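Local coordinates for putative mandelate racemase (Zymomonas mobilis, PDB 2OX4), which probably acts as a magnesium-dependent lyase of the mandelate racemase branch of the enolase superfamily, at residues L252-G266 and F278-D290. Numbering follows the deposited sequence.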
ATOM      1  N   LEU C 252       5.251   1.942  16.387  1.00  9.53           N
ATOM      2  CA  LEU C 252       4.337   1.187  17.259  1.00 10.24           C
ATOM      3  C   LEU C 252       3.580   0.104  16.494  1.00 11.32           C
ATOM      4  O   LEU C 252       3.354  -0.987  17.018  1.00  9.44           O
ATOM      5  CB  LEU C 252       3.387   2.114  18.019  1.00  9.76           C
ATOM      6  CG  LEU C 252       2.759   1.504  19.280  1.00 10.88           C
ATOM      7  CD1 LEU C 252       3.836   1.257  20.338  1.00 13.89           C
ATOM      8  CD2 LEU C 252       1.718   2.459  19.829  1.00 11.86           C
ATOM      9  N   LYS C 253       3.221   0.382  15.243  1.00  6.67           N
ATOM     10  CA  LYS C 253       2.679  -0.665  14.371  1.00  8.86           C
ATOM     11  C   LYS C 253       3.669  -1.835  14.202  1.00  9.99           C
ATOM     12  O   LYS C 253       3.282  -3.017  14.284  1.00  9.16           O
ATOM     13  CB  LYS C 253       2.275  -0.081  13.008  1.00 12.50           C
ATOM     14  CG  LYS C 253       1.539  -1.063  12.110  1.00 12.33           C
ATOM     15  CD  LYS C 253       1.347  -0.516  10.717  1.00 20.82           C
ATOM     16  CE  LYS C 253       0.669  -1.562   9.843  1.00 23.13           C
ATOM     17  NZ  LYS C 253       0.695  -1.187   8.408  1.00 35.46           N
ATOM     18  N   GLU C 254       4.943  -1.510  13.976  1.00  9.73           N
ATOM     19  CA  GLU C 254       5.993  -2.536  13.875  1.00  8.54           C
ATOM     20  C   GLU C 254       6.139  -3.333  15.173  1.00 11.00           C
ATOM     21  O   GLU C 254       6.253  -4.565  15.136  1.00 14.21           O
ATOM     22  CB  GLU C 254       7.331  -1.914  13.480  1.00 10.77           C
ATOM     23  CG  GLU C 254       7.277  -1.093  12.201  1.00 11.28           C
ATOM     24  CD  GLU C 254       7.019  -1.907  10.934  1.00 27.22           C
ATOM     25  OE1 GLU C 254       6.718  -1.277   9.898  1.00 26.21           O
ATOM     26  OE2 GLU C 254       7.126  -3.155  10.955  1.00 17.45           O
ATOM     27  N   ALA C 255       6.116  -2.637  16.312  1.00 10.21           N
ATOM     28  CA  ALA C 255       6.143  -3.293  17.627  1.00 12.54           C
ATOM     29  C   ALA C 255       4.981  -4.276  17.780  1.00 12.75           C
ATOM     30  O   ALA C 255       5.173  -5.422  18.220  1.00 13.71           O
ATOM     31  CB  ALA C 255       6.113  -2.249  18.756  1.00 11.16           C
ATOM     32  N   LYS C 256       3.783  -3.833  17.406  1.00 10.17           N
ATOM     33  CA  LYS C 256       2.572  -4.657  17.573  1.00 10.88           C
ATOM     34  C   LYS C 256       2.612  -5.953  16.768  1.00 14.00           C
ATOM     35  O   LYS C 256       2.012  -6.949  17.169  1.00 11.05           O
ATOM     36  CB  LYS C 256       1.305  -3.873  17.242  1.00 10.92           C
ATOM     37  CG  LYS C 256       0.016  -4.669  17.458  1.00 16.56           C
ATOM     38  CD  LYS C 256      -1.237  -3.806  17.324  1.00 14.57           C
ATOM     39  CE  LYS C 256      -1.711  -3.306  18.686  1.00 12.43           C
ATOM     40  NZ  LYS C 256      -2.305  -4.431  19.478  1.00 11.42           N
ATOM     41  N   LYS C 257       3.333  -5.955  15.643  1.00  9.51           N
ATOM     42  CA  LYS C 257       3.563  -7.201  14.905  1.00 10.46           C
ATOM     43  C   LYS C 257       4.167  -8.330  15.758  1.00 11.86           C
ATOM     44  O   LYS C 257       3.891  -9.500  15.515  1.00 12.87           O
ATOM     45  CB  LYS C 257       4.424  -6.978  13.658  1.00 11.51           C
ATOM     46  CG  LYS C 257       3.790  -6.071  12.602  1.00 14.83           C
ATOM     47  CD  LYS C 257       4.764  -5.804  11.458  1.00  9.76           C
ATOM     48  CE  LYS C 257       4.100  -4.921  10.384  1.00 13.62           C
ATOM     49  NZ  LYS C 257       5.084  -4.521   9.349  1.00 14.00           N
ATOM     50  N   LYS C 258       4.972  -7.968  16.755  0.50  9.04           N
ATOM     51  CA  LYS C 258       5.709  -8.964  17.533  0.50 12.33           C
ATOM     52  C   LYS C 258       5.291  -9.024  19.003  0.50 13.02           C
ATOM     53  O   LYS C 258       5.894  -9.764  19.781  0.50  9.20           O
ATOM     54  CB  LYS C 258       7.224  -8.726  17.425  0.50  9.08           C
ATOM     55  CG  LYS C 258       7.772  -8.698  15.996  0.50 16.10           C
ATOM     56  CD  LYS C 258       7.754 -10.072  15.354  0.50 16.59           C
ATOM     57  CE  LYS C 258       8.735 -10.129  14.178  0.50 23.94           C
ATOM     58  NZ  LYS C 258       8.977 -11.525  13.734  0.50  8.78           N
ATOM     59  N   ILE C 259       4.272  -8.247  19.376  1.00  9.73           N
ATOM     60  CA  ILE C 259       3.822  -8.155  20.782  1.00 11.03           C
ATOM     61  C   ILE C 259       2.343  -8.521  20.842  1.00 12.42           C
ATOM     62  O   ILE C 259       1.531  -7.935  20.127  1.00 12.76           O
ATOM     63  CB  ILE C 259       4.046  -6.730  21.406  1.00 10.08           C
ATOM     64  CG1 ILE C 259       5.538  -6.390  21.492  1.00  9.45           C
ATOM     65  CG2 ILE C 259       3.366  -6.615  22.822  1.00  9.90           C
ATOM     66  CD1 ILE C 259       5.825  -4.938  21.869  1.00 11.71           C
ATOM     67  N   ASP C 260       1.977  -9.483  21.680  0.50 14.95           N
ATOM     68  CA  ASP C 260       0.567  -9.862  21.769  0.50 17.86           C
ATOM     69  C   ASP C 260      -0.217  -9.156  22.876  0.50 16.91           C
ATOM     70  O   ASP C 260      -1.455  -9.151  22.867  0.50 15.42           O
ATOM     71  CB  ASP C 260       0.413 -11.382  21.825  0.50 21.42           C
ATOM     72  CG  ASP C 260       0.655 -12.031  20.472  0.50 31.53           C
ATOM     73  OD1 ASP C 260       0.222 -11.447  19.454  0.50 18.34           O
ATOM     74  OD2 ASP C 260       1.293 -13.103  20.420  0.50 25.14           O
ATOM     75  N   ILE C 261       0.507  -8.537  23.806  1.00 13.38           N
ATOM     76  CA  ILE C 261      -0.121  -7.868  24.946  1.00 11.50           C
ATOM     77  C   ILE C 261      -0.724  -6.570  24.377  1.00 11.07           C
ATOM     78  O   ILE C 261      -0.061  -5.910  23.568  1.00  9.16           O
ATOM     79  CB  ILE C 261       0.954  -7.464  25.985  1.00 14.72           C
ATOM     80  CG1 ILE C 261       1.802  -8.667  26.435  1.00 15.00           C
ATOM     81  CG2 ILE C 261       0.335  -6.733  27.164  1.00  8.35           C
ATOM     82  CD1 ILE C 261       3.010  -8.268  27.251  1.00 15.83           C
ATOM     83  N   PRO C 262      -1.960  -6.199  24.789  1.00 10.16           N
ATOM     84  CA  PRO C 262      -2.514  -4.913  24.331  1.00 10.89           C
ATOM     85  C   PRO C 262      -1.608  -3.733  24.652  1.00 11.27           C
ATOM     86  O   PRO C 262      -0.988  -3.684  25.721  1.00  8.43           O
ATOM     87  CB  PRO C 262      -3.832  -4.777  25.106  1.00  8.84           C
ATOM     88  CG  PRO C 262      -4.220  -6.226  25.419  1.00 12.85           C
ATOM     89  CD  PRO C 262      -2.888  -6.913  25.690  1.00 11.79           C
ATOM     90  N   LEU C 263      -1.527  -2.797  23.714  1.00  9.44           N
ATOM     91  CA  LEU C 263      -0.637  -1.634  23.854  1.00 10.30           C
ATOM     92  C   LEU C 263      -1.402  -0.383  24.267  1.00  9.95           C
ATOM     93  O   LEU C 263      -2.539  -0.153  23.824  1.00  9.07           O
ATOM     94  CB  LEU C 263       0.126  -1.369  22.552  1.00  8.40           C
ATOM     95  CG  LEU C 263       1.005  -2.517  22.040  1.00 13.49           C
ATOM     96  CD1 LEU C 263       1.815  -2.036  20.818  1.00 10.01           C
ATOM     97  CD2 LEU C 263       1.945  -2.992  23.160  1.00 13.35           C
ATOM     98  N   ALA C 264      -0.764   0.427  25.107  1.00  8.48           N
ATOM     99  CA  ALA C 264      -1.341   1.705  25.548  1.00  7.60           C
ATOM    100  C   ALA C 264      -0.379   2.875  25.372  1.00  9.88           C
ATOM    101  O   ALA C 264       0.840   2.727  25.524  1.00 10.48           O
ATOM    102  CB  ALA C 264      -1.763   1.624  27.003  1.00  9.47           C
ATOM    103  N   SER C 265      -0.931   4.047  25.073  1.00  9.31           N
ATOM    104  CA  SER C 265      -0.123   5.260  24.944  1.00 11.75           C
ATOM    105  C   SER C 265      -1.031   6.479  24.897  1.00 12.77           C
ATOM    106  O   SER C 265      -2.181   6.378  24.497  1.00  8.56           O
ATOM    107  CB  SER C 265       0.689   5.230  23.651  1.00 13.02           C
ATOM    108  OG  SER C 265       1.645   6.276  23.661  1.00 16.47           O
ATOM    109  N   GLY C 266      -0.508   7.636  25.295  1.00  9.93           N
ATOM    110  CA  GLY C 266      -1.260   8.849  25.065  1.00 10.68           C
ATOM    111  C   GLY C 266      -0.801  10.076  25.796  1.00 15.34           C
ATOM    112  O   GLY C 266      -1.150  11.172  25.392  1.00 12.15           O
ATOM    113  N   PHE C 278      -1.855   6.690  14.875  1.00  7.65           N
ATOM    114  CA  PHE C 278      -1.939   5.488  15.706  1.00  8.41           C
ATOM    115  C   PHE C 278      -3.266   4.773  15.504  1.00  9.75           C
ATOM    116  O   PHE C 278      -3.331   3.546  15.551  1.00 11.05           O
ATOM    117  CB  PHE C 278      -1.767   5.852  17.186  1.00  7.31           C
ATOM    118  CG  PHE C 278      -0.403   6.380  17.516  1.00  8.40           C
ATOM    119  CD1 PHE C 278       0.663   5.504  17.766  1.00 13.23           C
ATOM    120  CD2 PHE C 278      -0.171   7.748  17.552  1.00  7.98           C
ATOM    121  CE1 PHE C 278       1.936   5.995  18.045  1.00 12.99           C
ATOM    122  CE2 PHE C 278       1.107   8.250  17.841  1.00  8.31           C
ATOM    123  CZ  PHE C 278       2.157   7.366  18.093  1.00 11.51           C
ATOM    124  N   LEU C 279      -4.316   5.553  15.269  1.00  8.30           N
ATOM    125  CA  LEU C 279      -5.633   5.004  14.946  1.00  9.10           C
ATOM    126  C   LEU C 279      -5.688   4.404  13.529  1.00  8.46           C
ATOM    127  O   LEU C 279      -6.197   3.299  13.340  1.00 11.43           O
ATOM    128  CB  LEU C 279      -6.707   6.081  15.148  1.00  9.49           C
ATOM    129  CG  LEU C 279      -6.937   6.544  16.601  1.00  8.64           C
ATOM    130  CD1 LEU C 279      -8.018   7.601  16.654  1.00 15.23           C
ATOM    131  CD2 LEU C 279      -7.274   5.384  17.548  1.00 13.85           C
ATOM    132  N   GLU C 280      -5.138   5.118  12.547  1.00  9.72           N
ATOM    133  CA  GLU C 280      -4.994   4.584  11.186  1.00 12.60           C
ATOM    134  C   GLU C 280      -4.246   3.239  11.163  1.00 17.29           C
ATOM    135  O   GLU C 280      -4.672   2.303  10.488  1.00 14.28           O
ATOM    136  CB  GLU C 280      -4.263   5.580  10.286  1.00 13.54           C
ATOM    137  CG  GLU C 280      -5.055   6.839   9.953  1.00 17.79           C
ATOM    138  CD  GLU C 280      -4.199   7.895   9.233  1.00 26.24           C
ATOM    139  OE1 GLU C 280      -2.969   7.949   9.470  1.00 45.29           O
ATOM    140  OE2 GLU C 280      -4.756   8.670   8.431  1.00 38.28           O
ATOM    141  N   ASP C 281      -3.160   3.142  11.927  1.00 10.86           N
ATOM    142  CA  ASP C 281      -2.379   1.903  12.017  1.00 10.57           C
ATOM    143  C   ASP C 281      -3.005   0.871  12.951  1.00 13.67           C
ATOM    144  O   ASP C 281      -2.526  -0.277  13.022  1.00 12.63           O
ATOM    145  CB  ASP C 281      -0.988   2.197  12.553  1.00  9.39           C
ATOM    146  CG  ASP C 281      -0.123   2.952  11.567  1.00 16.32           C
ATOM    147  OD1 ASP C 281       0.900   3.490  12.013  1.00 14.75           O
ATOM    148  OD2 ASP C 281      -0.451   3.001  10.364  1.00 15.90           O
ATOM    149  N   ARG C 282      -4.037   1.294  13.682  1.00  9.64           N
ATOM    150  CA  ARG C 282      -4.651   0.517  14.772  1.00  9.52           C
ATOM    151  C   ARG C 282      -3.618  -0.055  15.768  1.00 10.71           C
ATOM    152  O   ARG C 282      -3.697  -1.214  16.179  1.00 11.74           O
ATOM    153  CB  ARG C 282      -5.622  -0.553  14.214  1.00 12.71           C
ATOM    154  CG  ARG C 282      -6.502  -1.298  15.259  1.00 10.91           C
ATOM    155  CD  ARG C 282      -7.176  -0.350  16.239  1.00 11.26           C
ATOM    156  NE  ARG C 282      -7.860  -1.004  17.374  1.00 11.67           N
ATOM    157  CZ  ARG C 282      -7.251  -1.658  18.371  1.00 10.20           C
ATOM    158  NH1 ARG C 282      -7.972  -2.143  19.381  1.00  9.86           N
ATOM    159  NH2 ARG C 282      -5.931  -1.830  18.373  1.00 13.37           N
ATOM    160  N   SER C 283      -2.625   0.755  16.129  1.00  8.47           N
ATOM    161  CA  SER C 283      -1.503   0.253  16.907  1.00 10.32           C
ATOM    162  C   SER C 283      -1.668   0.416  18.423  1.00 10.85           C
ATOM    163  O   SER C 283      -0.885  -0.155  19.176  1.00 13.24           O
ATOM    164  CB  SER C 283      -0.196   0.913  16.449  1.00  9.77           C
ATOM    165  OG  SER C 283      -0.297   2.322  16.559  1.00  9.97           O
ATOM    166  N   ILE C 284      -2.645   1.222  18.852  1.00 10.61           N
ATOM    167  CA  ILE C 284      -2.933   1.439  20.298  1.00  7.68           C
ATOM    168  C   ILE C 284      -4.301   0.835  20.631  1.00 11.28           C
ATOM    169  O   ILE C 284      -5.309   1.139  19.965  1.00 11.43           O
ATOM    170  CB  ILE C 284      -2.965   2.948  20.683  1.00  8.69           C
ATOM    171  CG1 ILE C 284      -1.626   3.636  20.378  1.00 12.16           C
ATOM    172  CG2 ILE C 284      -3.220   3.113  22.164  1.00  9.53           C
ATOM    173  CD1 ILE C 284      -1.638   5.140  20.649  1.00 13.18           C
ATOM    174  N   ASP C 285      -4.333  -0.016  21.656  1.00  8.21           N
ATOM    175  CA  ASP C 285      -5.575  -0.639  22.135  1.00  8.21           C
ATOM    176  C   ASP C 285      -6.286   0.215  23.185  1.00  9.36           C
ATOM    177  O   ASP C 285      -7.520   0.224  23.273  1.00  8.30           O
ATOM    178  CB  ASP C 285      -5.252  -2.031  22.692  1.00  8.24           C
ATOM    179  CG  ASP C 285      -4.677  -2.946  21.620  1.00 13.45           C
ATOM    180  OD1 ASP C 285      -3.463  -3.233  21.664  1.00 11.81           O
ATOM    181  OD2 ASP C 285      -5.438  -3.305  20.694  1.00 12.24           O
ATOM    182  N   VAL C 286      -5.503   0.924  23.988  1.00  7.20           N
ATOM    183  CA  VAL C 286      -6.053   1.780  25.044  1.00 10.37           C
ATOM    184  C   VAL C 286      -5.320   3.102  24.958  1.00 10.43           C
ATOM    185  O   VAL C 286      -4.113   3.162  25.192  1.00  9.91           O
ATOM    186  CB  VAL C 286      -5.851   1.164  26.470  1.00  8.68           C
ATOM    187  CG1 VAL C 286      -6.383   2.126  27.563  1.00 13.99           C
ATOM    188  CG2 VAL C 286      -6.537  -0.218  26.586  1.00 12.02           C
ATOM    189  N   ILE C 287      -6.023   4.154  24.560  1.00  7.39           N
ATOM    190  CA  ILE C 287      -5.386   5.462  24.452  1.00  8.15           C
ATOM    191  C   ILE C 287      -5.458   6.195  25.776  1.00  6.23           C
ATOM    192  O   ILE C 287      -6.432   6.051  26.532  1.00  8.79           O
ATOM    193  CB  ILE C 287      -5.998   6.352  23.346  1.00 12.70           C
ATOM    194  CG1 ILE C 287      -7.521   6.452  23.502  1.00 11.43           C
ATOM    195  CG2 ILE C 287      -5.574   5.845  21.935  1.00  9.71           C
ATOM    196  CD1 ILE C 287      -8.112   7.685  22.831  1.00 14.42           C
ATOM    197  N   GLN C 288      -4.426   6.988  26.051  1.00  7.56           N
ATOM    198  CA  GLN C 288      -4.294   7.625  27.356  1.00  9.70           C
ATOM    199  C   GLN C 288      -4.067   9.129  27.261  1.00  8.74           C
ATOM    200  O   GLN C 288      -3.094   9.636  27.821  1.00  9.23           O
ATOM    201  CB  GLN C 288      -3.163   6.960  28.166  1.00  9.06           C
ATOM    202  CG  GLN C 288      -3.329   5.428  28.378  1.00  9.15           C
ATOM    203  CD  GLN C 288      -2.048   4.770  28.860  1.00 10.34           C
ATOM    204  OE1 GLN C 288      -0.991   4.964  28.278  1.00 12.36           O
ATOM    205  NE2 GLN C 288      -2.141   3.984  29.929  1.00  9.61           N
ATOM    206  N   PRO C 289      -4.979   9.866  26.581  1.00  9.92           N
ATOM    207  CA  PRO C 289      -4.767  11.307  26.491  1.00  9.54           C
ATOM    208  C   PRO C 289      -4.876  11.906  27.894  1.00  9.34           C
ATOM    209  O   PRO C 289      -5.638  11.389  28.729  1.00  9.49           O
ATOM    210  CB  PRO C 289      -5.948  11.780  25.634  1.00 11.10           C
ATOM    211  CG  PRO C 289      -6.981  10.751  25.808  1.00  9.01           C
ATOM    212  CD  PRO C 289      -6.253   9.459  25.965  1.00 10.65           C
ATOM    213  N   ASP C 290      -4.092  12.941  28.152  1.00  9.99           N
ATOM    214  CA  ASP C 290      -4.209  13.745  29.368  1.00 11.23           C
ATOM    215  C   ASP C 290      -5.079  14.955  29.043  1.00 10.56           C
ATOM    216  O   ASP C 290      -4.786  15.702  28.102  1.00  9.48           O
ATOM    217  CB  ASP C 290      -2.801  14.187  29.812  1.00  9.36           C
ATOM    218  CG  ASP C 290      -2.785  14.865  31.192  1.00 18.91           C
ATOM    219  OD1 ASP C 290      -3.517  15.846  31.405  1.00 19.76           O
ATOM    220  OD2 ASP C 290      -2.020  14.418  32.062  1.00 17.19           O
TER
HETATM  221  O   HOH W   1      -1.823   0.862   8.567  1.00 43.67           O
HETATM  222  O   HOH W   2      -2.402  13.898  26.031  1.00  9.72           O
HETATM  223  O   HOH W   3       0.604   7.283  28.199  1.00 12.46           O
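Strands 263-265 and 286-287 are parallel neighbours in the enolase-type TIM barrel, joined by a beta-alpha-beta crossover through helix 271-280; Ala264 pairs with Val286 and Ser265 with Ile287. At the start of the pair Leu263 O accepts two backbone donors, Asp285 N at 2.8 Å and Val286 N. The carboxylate of Asp285 fixes the same end: OD1 takes Lys256 NZ (2.7 Å) on its syn lone pair and Leu263 N (2.9 Å) on its anti one, while OD2 is gripped end-on by NH1 and NH2 of Arg282, lying in the guanidinium plane. Lys256 reaches OD1 because its chain, extended to CD, bends at chi3 (-95°) and chi4. With alanine at Asp285, the Lys256 and Arg282 charges, 4.6 Å apart at NZ and NH2, are likely to lose their shared counter-ion, and Leu263 N its acceptor. Leu252 CD2, on helix 250-258, packs on Ile284 CG1 at 3.6 Å in the loop before strand 286-287 and meets the Phe278 ring, on helix 271-280, obliquely. Toward the magnesium site formed by Glu215, Glu241 and Glu267, the Gln288 amide gives NE2 to Gln315, and a water lies 2.8 Å from Gln288 OE1.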